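Local coordinates for L-glyceraldehyde 3-phosphate reductase (Clostridium beijerinckii, PDB 6HG6), which binds NADPH and acts as an aldehyde reductase that detoxifies furfural, probably by reducing its aldehyde group, at residues A[194-197]-A[202-205]; A[207-212]-A[217-222]; A[285-288]-A[294-297]. One frame throughout, in Å; residues are numbered along the deposited sequence.

Contact 1. Residues A[194-197]-A[202-205]; sequences NRYS and TIEN. With EDO (1,2-ethanediol), chain H.
With CG anti to the backbone N (chi1 -169°), Tyr196 turns its ring to Ile203, whose own chi1 of 69° sets CG1 between backbone N and carbonyl carbon and carries CD1 over that ring. The contact lies in the TIM barrel of an aldo-keto reductase, where the end of strand 189-195 runs into a loop and the short helix at 202-205 folds back beside it. Ile203 CD1 sits 3.7 Å from the centroid of the Tyr196 ring, 18° off the normal, a CH-pi contact in which a slim aliphatic arm suits a flat partner. The other branch, Ile203 CG2, goes to Asn194, 3.5 Å from its CB, while the Asn194 amide ND2 is held by Tyr170 O. At the ring's edge Glu204 arrives extended beyond CG. Tyr196 OH donates to Glu204 OE2 at 2.4 Å, a length so short that its exact value is doubtful. The same hydroxyl also meets Lys209 NZ, which may help to stabilise the carboxylate, and Glu204 OE1 pairs with Arg201. Between the backbones one water bridges the gap, donating to Arg195 O at 2.7 Å and accepting from Ile203 N at 2.9 Å.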
loop_
_atom_site.group_PDB
_atom_site.type_symbol
_atom_site.label_atom_id
_atom_site.label_comp_id
_atom_site.label_asym_id
_atom_site.label_seq_id
_atom_site.Cartn_x
_atom_site.Cartn_y
_atom_site.Cartn_z
ATOM N N ASN A 194 -3.982 -5.140 1.356
ATOM C CA ASN A 194 -5.198 -5.642 0.685
ATOM C C ASN A 194 -5.934 -4.518 -0.045
ATOM O O ASN A 194 -5.901 -3.364 0.387
ATOM C CB ASN A 194 -6.140 -6.368 1.645
ATOM C CG ASN A 194 -5.585 -7.638 2.243
ATOM O OD1 ASN A 194 -4.698 -7.562 3.087
ATOM N ND2 ASN A 194 -6.078 -8.793 1.788
ATOM N N ARG A 195 -6.593 -4.880 -1.128
ATOM C CA ARG A 195 -7.427 -3.939 -1.909
ATOM C C ARG A 195 -8.649 -3.620 -1.060
ATOM O O ARG A 195 -9.255 -4.559 -0.549
ATOM C CB ARG A 195 -7.868 -4.556 -3.243
ATOM C CG ARG A 195 -8.465 -3.549 -4.220
ATOM C CD ARG A 195 -8.739 -4.088 -5.639
ATOM N NE ARG A 195 -7.562 -4.712 -6.236
ATOM C CZ ARG A 195 -7.262 -6.021 -6.189
ATOM N NH1 ARG A 195 -8.064 -6.889 -5.581
ATOM N NH2 ARG A 195 -6.134 -6.453 -6.735
ATOM N N TYR A 196 -8.974 -2.340 -0.926
ATOM C CA TYR A 196 -10.148 -1.886 -0.140
ATOM C C TYR A 196 -10.600 -0.526 -0.626
ATOM O O TYR A 196 -9.750 0.359 -0.736
ATOM C CB TYR A 196 -9.773 -1.827 1.339
ATOM C CG TYR A 196 -10.905 -1.643 2.313
ATOM C CD1 TYR A 196 -12.128 -2.277 2.156
ATOM C CD2 TYR A 196 -10.747 -0.850 3.441
ATOM C CE1 TYR A 196 -13.167 -2.092 3.069
ATOM C CE2 TYR A 196 -11.751 -0.704 4.383
ATOM C CZ TYR A 196 -12.972 -1.320 4.207
ATOM O OH TYR A 196 -13.960 -1.137 5.140
ATOM N N SER A 197 -11.880 -0.389 -0.930
ATOM C CA SER A 197 -12.470 0.902 -1.342
ATOM C C SER A 197 -13.952 0.882 -1.013
ATOM O O SER A 197 -14.493 -0.180 -0.712
ATOM C CB SER A 197 -12.296 1.158 -2.806
ATOM O OG SER A 197 -13.095 0.244 -3.530
ATOM N N THR A 202 -14.220 -6.611 -0.239
ATOM C CA THR A 202 -13.686 -7.981 -0.095
ATOM C C THR A 202 -13.194 -8.237 1.334
ATOM O O THR A 202 -13.602 -9.272 1.905
ATOM C CB THR A 202 -12.573 -8.285 -1.107
ATOM O OG1 THR A 202 -13.175 -8.164 -2.386
ATOM C CG2 THR A 202 -11.991 -9.681 -0.948
ATOM N N ILE A 203 -12.410 -7.339 1.915
ATOM C CA ILE A 203 -11.787 -7.599 3.254
ATOM C C ILE A 203 -12.854 -7.554 4.366
ATOM O O ILE A 203 -12.546 -8.006 5.482
ATOM C CB ILE A 203 -10.588 -6.662 3.548
ATOM C CG1 ILE A 203 -10.998 -5.203 3.754
ATOM C CG2 ILE A 203 -9.499 -6.786 2.492
ATOM C CD1 ILE A 203 -9.879 -4.361 4.331
ATOM N N GLU A 204 -14.046 -7.024 4.094
ATOM C CA GLU A 204 -15.161 -6.993 5.080
ATOM C C GLU A 204 -15.866 -8.360 5.051
ATOM O O GLU A 204 -16.595 -8.661 6.012
ATOM C CB GLU A 204 -16.144 -5.861 4.754
ATOM C CG GLU A 204 -15.581 -4.451 4.879
ATOM C CD GLU A 204 -16.529 -3.306 4.513
ATOM O OE1 GLU A 204 -17.682 -3.580 4.087
ATOM O OE2 GLU A 204 -16.142 -2.129 4.660
ATOM N N ASN A 205 -15.706 -9.133 3.970
ATOM C CA ASN A 205 -16.471 -10.381 3.696
ATOM C C ASN A 205 -15.612 -11.654 3.675
ATOM O O ASN A 205 -16.200 -12.753 3.802
ATOM C CB ASN A 205 -17.199 -10.252 2.355
ATOM C CG ASN A 205 -18.134 -9.060 2.339
ATOM O OD1 ASN A 205 -18.819 -8.811 3.311
ATOM N ND2 ASN A 205 -18.169 -8.317 1.251
HETATM C C1 EDO H . -15.687 -11.755 9.204
HETATM O O1 EDO H . -15.007 -12.788 9.913
HETATM C C2 EDO H . -15.975 -12.126 7.793
HETATM O O2 EDO H . -15.649 -11.099 6.874
HETATM O O HOH W 1 -11.718 -5.103 0.265
#

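Contact 2. Residues A[207-212]-A[217-222]; sequences GLKRAA and KGIIAF. With NDP (NADPH dihydro-nicotinamide-adenine-dinucleotide phosphate), chain B; EDO (1,2-ethanediol), chain H.
Ile219 points its CB at the helix and meets three of its residues, Ala212, Lys209 and Leu208, with CG1 and CD1. In this TIM barrel the helix 208-214 is the connection of a beta-alpha-beta crossover from strand 189-195 to its parallel neighbour 218-222, and the helix axis runs at 146° to that last strand. Ile219 CG1 rests against Ala212 CB at 3.6 Å; a methyl as small as alanine's lets helix and strand come this near. Farther out, the Ile219 and Lys209 side chains cross at about a right angle, Ile219 CD1 lying 4.0 Å from Lys209 CG, and the same Ile219 CD1 reaches Leu208 CD1 at 4.2 Å. Lys209 thus gives its aliphatic root to the interface, while its extended chain leads NZ away to a salt bridge with Asp289. Lys217 likewise packs by its CB near Ala212 and bends at chi2 (-62°), its ammonium going to Phe189 O. At the far end of the strand, Phe222, too far along to meet the helix, lays one ring face against the nicotinamide of NADPH, with C3N over the ring centre, 3.1 Å above its plane. The turn between helix and strand is closed by the backbone bond from Lys217 N to Ala212 O, 2.9 Å long with an N-H...O angle of 160°.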
loop_
_atom_site.group_PDB
_atom_site.type_symbol
_atom_site.label_atom_id
_atom_site.label_comp_id
_atom_site.label_asym_id
_atom_site.label_seq_id
_atom_site.Cartn_x
_atom_site.Cartn_y
_atom_site.Cartn_z
ATOM N N GLY A 207 -13.052 -12.193 5.850
ATOM C CA GLY A 207 -12.498 -12.311 7.206
ATOM C C GLY A 207 -11.211 -11.549 7.437
ATOM O O GLY A 207 -10.816 -11.499 8.604
ATOM N N LEU A 208 -10.611 -10.925 6.424
ATOM C CA LEU A 208 -9.272 -10.308 6.586
ATOM C C LEU A 208 -9.341 -9.135 7.556
ATOM O O LEU A 208 -8.470 -9.064 8.483
ATOM C CB LEU A 208 -8.672 -9.936 5.228
ATOM C CG LEU A 208 -7.223 -9.430 5.234
ATOM C CD1 LEU A 208 -7.171 -7.992 5.729
ATOM C CD2 LEU A 208 -6.299 -10.333 6.071
ATOM N N LYS A 209 -10.276 -8.220 7.374
ATOM C CA LYS A 209 -10.301 -7.014 8.236
ATOM C C LYS A 209 -10.481 -7.405 9.707
ATOM O O LYS A 209 -9.697 -6.884 10.544
ATOM C CB LYS A 209 -11.363 -6.044 7.754
ATOM C CG LYS A 209 -11.238 -4.627 8.282
ATOM C CD LYS A 209 -12.329 -3.748 7.683
ATOM C CE LYS A 209 -12.333 -2.347 8.256
ATOM N NZ LYS A 209 -13.552 -1.578 7.948
ATOM N N ARG A 210 -11.382 -8.331 9.996
ATOM C CA ARG A 210 -11.634 -8.806 11.373
ATOM C C ARG A 210 -10.441 -9.630 11.893
ATOM O O ARG A 210 -10.109 -9.445 13.057
ATOM C CB ARG A 210 -12.934 -9.604 11.416
ATOM C CG ARG A 210 -13.230 -10.277 12.750
ATOM C CD ARG A 210 -14.592 -10.940 12.630
ATOM N NE ARG A 210 -14.883 -12.038 13.559
ATOM C CZ ARG A 210 -15.842 -12.078 14.503
ATOM N NH1 ARG A 210 -16.664 -11.059 14.732
ATOM N NH2 ARG A 210 -15.982 -13.177 15.227
ATOM N N ALA A 211 -9.858 -10.531 11.103
ATOM C CA ALA A 211 -8.726 -11.378 11.550
ATOM C C ALA A 211 -7.531 -10.475 11.863
ATOM O O ALA A 211 -6.863 -10.732 12.854
ATOM C CB ALA A 211 -8.369 -12.431 10.525
ATOM N N ALA A 212 -7.261 -9.457 11.044
ATOM C CA ALA A 212 -6.108 -8.549 11.251
ATOM C C ALA A 212 -6.304 -7.860 12.598
ATOM O O ALA A 212 -5.397 -7.916 13.445
ATOM C CB ALA A 212 -5.960 -7.571 10.131
ATOM N N LYS A 217 -2.593 -7.301 13.772
ATOM C CA LYS A 217 -1.847 -7.014 12.535
ATOM C C LYS A 217 -2.403 -5.759 11.870
ATOM O O LYS A 217 -3.636 -5.527 11.907
ATOM C CB LYS A 217 -1.949 -8.185 11.563
ATOM C CG LYS A 217 -1.658 -9.528 12.178
ATOM C CD LYS A 217 -0.210 -9.612 12.715
ATOM C CE LYS A 217 0.044 -10.958 13.367
ATOM N NZ LYS A 217 1.426 -11.056 13.862
ATOM N N GLY A 218 -1.511 -4.961 11.315
ATOM C CA GLY A 218 -1.918 -3.771 10.567
ATOM C C GLY A 218 -2.541 -4.148 9.234
ATOM O O GLY A 218 -2.431 -5.321 8.783
ATOM N N ILE A 219 -3.216 -3.173 8.648
ATOM C CA ILE A 219 -3.743 -3.281 7.275
ATOM C C ILE A 219 -3.328 -2.032 6.526
ATOM O O ILE A 219 -3.580 -0.936 6.998
ATOM C CB ILE A 219 -5.270 -3.424 7.228
ATOM C CG1 ILE A 219 -5.752 -4.594 8.082
ATOM C CG2 ILE A 219 -5.707 -3.530 5.754
ATOM C CD1 ILE A 219 -7.214 -4.648 8.304
ATOM N N ILE A 220 -2.830 -2.202 5.320
ATOM C CA ILE A 220 -2.582 -1.037 4.430
ATOM C C ILE A 220 -3.458 -1.321 3.214
ATOM O O ILE A 220 -3.382 -2.411 2.625
ATOM C CB ILE A 220 -1.072 -0.792 4.168
ATOM C CG1 ILE A 220 -0.901 0.399 3.231
ATOM C CG2 ILE A 220 -0.313 -2.008 3.627
ATOM C CD1 ILE A 220 0.549 0.831 3.060
ATOM N N ALA A 221 -4.392 -0.420 2.943
ATOM C CA ALA A 221 -5.412 -0.587 1.904
ATOM C C ALA A 221 -4.898 -0.041 0.587
ATOM O O ALA A 221 -4.485 1.116 0.541
ATOM C CB ALA A 221 -6.649 0.148 2.330
ATOM N N PHE A 222 -4.993 -0.811 -0.481
ATOM C CA PHE A 222 -4.622 -0.251 -1.793
ATOM C C PHE A 222 -5.821 -0.156 -2.720
ATOM O O PHE A 222 -6.904 -0.735 -2.440
ATOM C CB PHE A 222 -3.459 -1.021 -2.360
ATOM C CG PHE A 222 -3.760 -2.407 -2.825
ATOM C CD1 PHE A 222 -4.198 -2.630 -4.116
ATOM C CD2 PHE A 222 -3.418 -3.491 -2.032
ATOM C CE1 PHE A 222 -4.387 -3.929 -4.573
ATOM C CE2 PHE A 222 -3.578 -4.789 -2.509
ATOM C CZ PHE A 222 -4.079 -5.010 -3.759
HETATM P PA NDP B . -5.297 4.791 -6.040
HETATM O O1A NDP B . -6.558 3.995 -5.977
HETATM O O2A NDP B . -4.893 5.811 -5.025
HETATM O O5B NDP B . -5.130 5.421 -7.511
HETATM C C5B NDP B . -3.978 6.257 -7.801
HETATM C C4B NDP B . -4.233 7.040 -9.062
HETATM O O4B NDP B . -5.462 7.791 -8.885
HETATM C C3B NDP B . -3.178 8.084 -9.454
HETATM O O3B NDP B . -2.128 7.556 -10.260
HETATM C C2B NDP B . -4.028 9.082 -10.229
HETATM O O2B NDP B . -4.236 8.536 -11.529
HETATM C C1B NDP B . -5.333 9.076 -9.442
HETATM N N9A NDP B . -5.413 10.028 -8.341
HETATM C C8A NDP B . -4.681 10.026 -7.179
HETATM N N7A NDP B . -5.019 10.980 -6.347
HETATM C C5A NDP B . -6.042 11.655 -6.998
HETATM C C6A NDP B . -6.825 12.769 -6.636
HETATM N N6A NDP B . -6.690 13.420 -5.483
HETATM N N1A NDP B . -7.772 13.185 -7.516
HETATM C C2A NDP B . -7.902 12.523 -8.674
HETATM N N3A NDP B . -7.230 11.462 -9.116
HETATM C C4A NDP B . -6.303 11.069 -8.223
HETATM O O3 NDP B . -4.066 3.743 -5.990
HETATM P PN NDP B . -3.441 2.670 -7.001
HETATM O O1N NDP B . -2.503 3.407 -7.898
HETATM O O2N NDP B . -4.496 1.788 -7.586
HETATM O O5D NDP B . -2.581 1.786 -5.962
HETATM C C5D NDP B . -1.771 2.491 -4.986
HETATM C C4D NDP B . -0.627 1.603 -4.558
HETATM O O4D NDP B . -1.155 0.409 -3.952
HETATM C C3D NDP B . 0.269 1.058 -5.668
HETATM O O3D NDP B . 1.184 2.053 -6.106
HETATM C C2D NDP B . 0.921 -0.118 -4.930
HETATM O O2D NDP B . 1.957 0.342 -4.103
HETATM C C1D NDP B . -0.236 -0.663 -4.098
HETATM N N1N NDP B . -0.920 -1.804 -4.759
HETATM C C2N NDP B . -0.796 -3.067 -4.235
HETATM C C3N NDP B . -1.160 -4.190 -4.926
HETATM C C7N NDP B . -0.984 -5.539 -4.280
HETATM O O7N NDP B . -0.410 -5.648 -3.180
HETATM N N7N NDP B . -1.444 -6.592 -4.953
HETATM C C4N NDP B . -1.725 -3.998 -6.308
HETATM C C5N NDP B . -2.002 -2.596 -6.687
HETATM C C6N NDP B . -1.675 -1.596 -5.898
HETATM P P2B NDP B . -4.393 9.580 -12.753
HETATM O O1X NDP B . -3.666 10.889 -12.517
HETATM O O2X NDP B . -3.829 8.829 -13.949
HETATM O O3X NDP B . -5.902 9.757 -12.827
HETATM C C1 EDO H . -15.687 -11.755 9.204
HETATM O O1 EDO H . -15.007 -12.788 9.913
HETATM C C2 EDO H . -15.975 -12.126 7.793
HETATM O O2 EDO H . -15.649 -11.099 6.874
#

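Contact 3. Residues A[285-288]-A[294-297]; sequences WVLK and SVLI. With NDP (NADPH dihydro-nicotinamide-adenine-dinucleotide phosphate), chain B.
Val295 enters the groove between Val286 and Leu287 with its CB pointing at the turn that ends helix 278-286. Starting at the root, Val295 CB lies 4.1 Å from Val286 CG1, so contact begins at the branch point itself. A chi1 of 60° then parts the two methyls. Val295 CG2, anti to its own backbone N, stays with Val286 and meets Val286 CG1 at 4.0 Å. Val295 CG1 takes the other direction and is received by Leu287, lying 3.9 Å from Leu287 CD1 and a little farther from Leu287 CG. Each of the two pairs of side chains crosses at about a right angle. Leu287, whose CB does not itself aim at the strand, bends its end back so that CD2 settles over the peptide joining the two strand residues, with Leu287 CD2 3.8 Å from Val295 N and 3.9 Å from Ser294 C.

The strand concerned is the eighth of the TIM barrel and closes it against strand 28-31, while helix 278-286, which precedes it in the chain, packs on its outer surface. A beta-branched valine suits such a place, being at home in an extended backbone and compact enough for the helix to come close. Ser294 instead aims its CB away from the helix, and its hydroxyl is hydrogen-bonded to Pro26 O and Ser29 OG, so a polar group buried here has partners in the same chain, at and just before the neighbouring strand 28-31. Leu296, too far from the helix segment to touch it, belongs to the NADPH pocket: Leu296 CG approaches the ribose oxygen O4D at 3.4 Å. One residue on, Ile297 carries its CA to 3.5 Å from the phosphate oxygen O2A of the cofactor.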
loop_
_atom_site.group_PDB
_atom_site.type_symbol
_atom_site.label_atom_id
_atom_site.label_comp_id
_atom_site.label_asym_id
_atom_site.label_seq_id
_atom_site.Cartn_x
_atom_site.Cartn_y
_atom_site.Cartn_z
ATOM N N TRP A 285 -12.685 7.422 3.913
ATOM C CA TRP A 285 -13.564 6.284 4.253
ATOM C C TRP A 285 -12.724 5.035 4.543
ATOM O O TRP A 285 -13.008 4.304 5.510
ATOM C CB TRP A 285 -14.595 6.101 3.131
ATOM C CG TRP A 285 -15.549 4.990 3.403
ATOM C CD1 TRP A 285 -16.782 5.111 3.958
ATOM C CD2 TRP A 285 -15.361 3.591 3.136
ATOM N NE1 TRP A 285 -17.362 3.882 4.055
ATOM C CE2 TRP A 285 -16.537 2.937 3.564
ATOM C CE3 TRP A 285 -14.347 2.834 2.565
ATOM C CZ2 TRP A 285 -16.700 1.559 3.483
ATOM C CZ3 TRP A 285 -14.518 1.469 2.473
ATOM C CH2 TRP A 285 -15.687 0.851 2.901
ATOM N N VAL A 286 -11.731 4.748 3.726
ATOM C CA VAL A 286 -10.888 3.554 3.938
ATOM C C VAL A 286 -10.227 3.600 5.328
ATOM O O VAL A 286 -9.973 2.515 5.884
ATOM C CB VAL A 286 -9.874 3.448 2.786
ATOM C CG1 VAL A 286 -8.733 2.598 3.140
ATOM C CG2 VAL A 286 -10.569 2.957 1.532
ATOM N N LEU A 287 -9.927 4.780 5.838
ATOM C CA LEU A 287 -9.246 4.993 7.151
ATOM C C LEU A 287 -10.232 5.127 8.318
ATOM O O LEU A 287 -9.785 5.405 9.441
ATOM C CB LEU A 287 -8.404 6.272 7.078
ATOM C CG LEU A 287 -7.129 6.164 6.236
ATOM C CD1 LEU A 287 -6.526 7.540 6.063
ATOM C CD2 LEU A 287 -6.110 5.201 6.820
ATOM N N LYS A 288 -11.525 5.006 8.098
ATOM C CA LYS A 288 -12.483 5.362 9.175
ATOM C C LYS A 288 -12.307 4.459 10.401
ATOM O O LYS A 288 -12.619 4.926 11.514
ATOM C CB LYS A 288 -13.915 5.349 8.641
ATOM C CG LYS A 288 -14.541 4.002 8.330
ATOM C CD LYS A 288 -15.852 4.215 7.599
ATOM C CE LYS A 288 -16.767 3.015 7.533
ATOM N NZ LYS A 288 -16.091 1.730 7.422
ATOM N N SER A 294 -3.221 2.389 7.232
ATOM C CA SER A 294 -2.778 3.345 6.198
ATOM C C SER A 294 -3.513 3.082 4.898
ATOM O O SER A 294 -4.002 1.964 4.660
ATOM C CB SER A 294 -1.283 3.164 5.957
ATOM O OG SER A 294 -0.739 4.161 5.118
ATOM N N VAL A 295 -3.619 4.123 4.111
ATOM C CA VAL A 295 -4.153 3.958 2.730
ATOM C C VAL A 295 -2.999 4.258 1.770
ATOM O O VAL A 295 -2.300 5.300 1.916
ATOM C CB VAL A 295 -5.377 4.837 2.475
ATOM C CG1 VAL A 295 -5.061 6.305 2.660
ATOM C CG2 VAL A 295 -5.944 4.564 1.089
ATOM N N LEU A 296 -2.863 3.380 0.796
ATOM C CA LEU A 296 -1.780 3.450 -0.184
ATOM C C LEU A 296 -2.295 4.136 -1.434
ATOM O O LEU A 296 -3.296 3.657 -2.032
ATOM C CB LEU A 296 -1.382 1.975 -0.291
ATOM C CG LEU A 296 -0.089 1.609 -0.941
ATOM C CD1 LEU A 296 1.071 2.519 -0.603
ATOM C CD2 LEU A 296 0.179 0.164 -0.633
ATOM N N ILE A 297 -1.761 5.324 -1.743
ATOM C CA ILE A 297 -2.131 6.126 -2.941
ATOM C C ILE A 297 -1.054 6.025 -4.025
ATOM O O ILE A 297 0.101 5.710 -3.733
ATOM C CB ILE A 297 -2.351 7.622 -2.630
ATOM C CG1 ILE A 297 -1.037 8.332 -2.260
ATOM C CG2 ILE A 297 -3.410 7.765 -1.558
ATOM C CD1 ILE A 297 -1.078 9.844 -2.222
HETATM P PA NDP B . -5.297 4.791 -6.040
HETATM O O1A NDP B . -6.558 3.995 -5.977
HETATM O O2A NDP B . -4.893 5.811 -5.025
HETATM O O5B NDP B . -5.130 5.421 -7.511
HETATM C C5B NDP B . -3.978 6.257 -7.801
HETATM C C4B NDP B . -4.233 7.040 -9.062
HETATM O O4B NDP B . -5.462 7.791 -8.885
HETATM C C3B NDP B . -3.178 8.084 -9.454
HETATM O O3B NDP B . -2.128 7.556 -10.260
HETATM C C2B NDP B . -4.028 9.082 -10.229
HETATM O O2B NDP B . -4.236 8.536 -11.529
HETATM C C1B NDP B . -5.333 9.076 -9.442
HETATM N N9A NDP B . -5.413 10.028 -8.341
HETATM C C8A NDP B . -4.681 10.026 -7.179
HETATM N N7A NDP B . -5.019 10.980 -6.347
HETATM C C5A NDP B . -6.042 11.655 -6.998
HETATM C C6A NDP B . -6.825 12.769 -6.636
HETATM N N6A NDP B . -6.690 13.420 -5.483
HETATM N N1A NDP B . -7.772 13.185 -7.516
HETATM C C2A NDP B . -7.902 12.523 -8.674
HETATM N N3A NDP B . -7.230 11.462 -9.116
HETATM C C4A NDP B . -6.303 11.069 -8.223
HETATM O O3 NDP B . -4.066 3.743 -5.990
HETATM P PN NDP B . -3.441 2.670 -7.001
HETATM O O1N NDP B . -2.503 3.407 -7.898
HETATM O O2N NDP B . -4.496 1.788 -7.586
HETATM O O5D NDP B . -2.581 1.786 -5.962
HETATM C C5D NDP B . -1.771 2.491 -4.986
HETATM C C4D NDP B . -0.627 1.603 -4.558
HETATM O O4D NDP B . -1.155 0.409 -3.952
HETATM C C3D NDP B . 0.269 1.058 -5.668
HETATM O O3D NDP B . 1.184 2.053 -6.106
HETATM C C2D NDP B . 0.921 -0.118 -4.930
HETATM O O2D NDP B . 1.957 0.342 -4.103
HETATM C C1D NDP B . -0.236 -0.663 -4.098
HETATM N N1N NDP B . -0.920 -1.804 -4.759
HETATM C C2N NDP B . -0.796 -3.067 -4.235
HETATM C C3N NDP B . -1.160 -4.190 -4.926
HETATM C C7N NDP B . -0.984 -5.539 -4.280
HETATM O O7N NDP B . -0.410 -5.648 -3.180
HETATM N N7N NDP B . -1.444 -6.592 -4.953
HETATM C C4N NDP B . -1.725 -3.998 -6.308
HETATM C C5N NDP B . -2.002 -2.596 -6.687
HETATM C C6N NDP B . -1.675 -1.596 -5.898
HETATM P P2B NDP B . -4.393 9.580 -12.753
HETATM O O1X NDP B . -3.666 10.889 -12.517
HETATM O O2X NDP B . -3.829 8.829 -13.949
HETATM O O3X NDP B . -5.902 9.757 -12.827
#

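Overall arrangement
All three contacts are largely buried and bind outer segments to three consecutive barrel strands, 189-195, 218-222 and 294-297. Contact 1, at the end of its strand, is the most polar, with a carboxylate, a phenol and a water, and includes the exposed Arg195. Contacts 2 and 3 are helix-on-strand and mainly aliphatic; contact 2 adds a backbone bond across its turn, whereas contact 3 relies on methyl groups. Strand 218-222 lies between the other two, bonded through Asn194 O to Phe222 N and through Ala221 O to Leu296 N. Lys209 of contact 2 and Trp285 of contact 3 both reach Tyr196 of contact 1. Contacts 2 and 3 each hold residues lining the NADPH pocket.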